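Local coordinates for tyrosine--tRNA ligase (Archaeoglobus fulgidus, PDB 2CYB), which probably catalyses the ATP-dependent activation of tyrosine and its transfer to the acceptor end of tRNA(Tyr), at residues 265-270 against 277-282. Residues are numbered along the deposited sequence; the frame is centred on the assembly and turned at random.
Sequences KIVVER and DVEYAS
I266 and V268 pair with Y280 and V278 as the hydrogen-bonded positions of a two-stranded antiparallel beta hairpin, a small sheet lying apart from the tyrosine pocket and from the Rossmann-fold sheet. Two reciprocal pairs of backbone bonds hold the ladder. I266 N and Y280 O stand 3.0 Å apart, answered by Y280 N to I266 O; V268 N reaches V278 O at 2.7 Å, and V278 N returns a bond to V268 O.

The side chains show how alternation gives a hairpin two unlike faces. On the buried one, which packs against helices 283-292 and 297-319, V268 CG2 meets the edge of the Y280 ring in its plane, 3.9 Å from CE1, while V268 CB touches V278 CG1. With its ring carbon CG anti to the carbonyl carbon (chi1 -63°), Y280 extends along this face, and its hydroxyl is hydrogen-bonded to D289 of helix 283-292. V267 and E279 form the non-hydrogen-bonded pair on the other face, where V267 CG2 and K265 CG both lie against E279 OE2; K265 NZ stays 4.3 Å from that oxygen, beyond a salt bridge.

R270 and D277 carry the side-chain contacts at the turn end. V278 CG1 sits 3.6 Å above one face of the R270 guanidinium, offset toward its rim; R270 NE is bonded to the carbonyl of G276, and NH2 is linked through a water to D277 O. Cut back to an alanine, this position would probably lose the flat cover over V278 CG1 and leave the G276 carbonyl without this donor. Past the last bridge, the aspartate stands in for a backbone acceptor: D277 OD1 takes the R270 N-H at 2.9 Å, nearly in line with its own C-O bond.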
# COMPACT_ATOMS: atom_id res chain seq x y z
N LYS A 265 0.88 -23.40 -40.82
CA LYS A 265 -0.23 -23.48 -41.76
C LYS A 265 -1.30 -24.34 -41.12
O LYS A 265 -1.03 -25.07 -40.18
CB LYS A 265 0.23 -24.12 -43.08
CG LYS A 265 0.74 -25.55 -42.93
CD LYS A 265 1.98 -25.61 -42.05
CE LYS A 265 2.49 -27.04 -41.88
NZ LYS A 265 2.96 -27.64 -43.17
N ILE A 266 -2.52 -24.24 -41.63
CA ILE A 266 -3.60 -25.06 -41.10
C ILE A 266 -4.38 -25.70 -42.23
O ILE A 266 -4.85 -25.02 -43.15
CB ILE A 266 -4.54 -24.22 -40.21
CG1 ILE A 266 -5.69 -25.10 -39.69
CG2 ILE A 266 -5.07 -23.02 -40.99
CD1 ILE A 266 -6.61 -24.39 -38.71
N VAL A 267 -4.48 -27.02 -42.18
CA VAL A 267 -5.21 -27.77 -43.19
C VAL A 267 -6.65 -27.91 -42.72
O VAL A 267 -6.91 -28.38 -41.61
CB VAL A 267 -4.60 -29.18 -43.38
CG1 VAL A 267 -5.43 -29.98 -44.37
CG2 VAL A 267 -3.17 -29.06 -43.87
N VAL A 268 -7.58 -27.48 -43.55
CA VAL A 268 -8.99 -27.58 -43.23
C VAL A 268 -9.59 -28.67 -44.10
O VAL A 268 -9.89 -28.45 -45.28
CB VAL A 268 -9.71 -26.25 -43.50
CG1 VAL A 268 -11.19 -26.36 -43.18
CG2 VAL A 268 -9.07 -25.14 -42.68
N GLU A 269 -9.75 -29.86 -43.54
CA GLU A 269 -10.32 -30.97 -44.30
C GLU A 269 -11.80 -30.68 -44.51
O GLU A 269 -12.49 -30.21 -43.59
CB GLU A 269 -10.14 -32.29 -43.55
CG GLU A 269 -8.72 -32.54 -43.07
CD GLU A 269 -8.49 -33.97 -42.62
OE1 GLU A 269 -9.40 -34.58 -42.03
OE2 GLU A 269 -7.37 -34.48 -42.84
N ARG A 270 -12.29 -30.94 -45.72
CA ARG A 270 -13.70 -30.69 -46.03
C ARG A 270 -14.20 -31.72 -47.02
O ARG A 270 -13.42 -32.30 -47.77
CB ARG A 270 -13.89 -29.32 -46.67
CG ARG A 270 -13.47 -28.13 -45.84
CD ARG A 270 -13.82 -26.83 -46.55
NE ARG A 270 -13.09 -26.68 -47.81
CZ ARG A 270 -13.13 -25.58 -48.56
NH1 ARG A 270 -13.86 -24.54 -48.19
NH2 ARG A 270 -12.42 -25.53 -49.69
N ASP A 277 -10.46 -30.56 -49.21
CA ASP A 277 -9.43 -30.10 -48.29
C ASP A 277 -8.72 -28.87 -48.84
O ASP A 277 -8.41 -28.79 -50.02
CB ASP A 277 -8.41 -31.22 -48.03
CG ASP A 277 -9.05 -32.48 -47.50
OD1 ASP A 277 -10.22 -32.41 -47.06
OD2 ASP A 277 -8.39 -33.54 -47.50
N VAL A 278 -8.49 -27.90 -47.96
CA VAL A 278 -7.81 -26.67 -48.35
C VAL A 278 -6.78 -26.36 -47.28
O VAL A 278 -7.00 -26.66 -46.10
CB VAL A 278 -8.80 -25.50 -48.49
CG1 VAL A 278 -9.56 -25.30 -47.18
CG2 VAL A 278 -8.06 -24.24 -48.89
N GLU A 279 -5.66 -25.78 -47.69
CA GLU A 279 -4.61 -25.43 -46.75
C GLU A 279 -4.36 -23.92 -46.76
O GLU A 279 -4.35 -23.29 -47.82
CB GLU A 279 -3.32 -26.17 -47.11
CG GLU A 279 -2.17 -25.94 -46.14
CD GLU A 279 -0.90 -26.67 -46.55
OE1 GLU A 279 -0.37 -26.37 -47.64
OE2 GLU A 279 -0.44 -27.55 -45.79
N TYR A 280 -4.18 -23.35 -45.58
CA TYR A 280 -3.92 -21.92 -45.48
C TYR A 280 -2.55 -21.71 -44.87
O TYR A 280 -2.25 -22.21 -43.78
CB TYR A 280 -4.99 -21.24 -44.63
CG TYR A 280 -6.36 -21.33 -45.25
CD1 TYR A 280 -7.26 -22.32 -44.84
CD2 TYR A 280 -6.76 -20.45 -46.25
CE1 TYR A 280 -8.53 -22.42 -45.42
CE2 TYR A 280 -8.02 -20.54 -46.83
CZ TYR A 280 -8.90 -21.53 -46.41
OH TYR A 280 -10.15 -21.63 -46.98
N ALA A 281 -1.70 -20.98 -45.59
CA ALA A 281 -0.35 -20.71 -45.14
C ALA A 281 -0.23 -19.41 -44.36
O ALA A 281 0.82 -19.10 -43.80
CB ALA A 281 0.59 -20.68 -46.35
N SER A 282 -1.31 -18.63 -44.32
CA SER A 282 -1.30 -17.37 -43.58
C SER A 282 -2.71 -17.08 -43.10
O SER A 282 -3.68 -17.58 -43.65
CB SER A 282 -0.81 -16.23 -44.47
OG SER A 282 -1.82 -15.86 -45.41
O HOH W 1 -9.98 -27.03 -51.27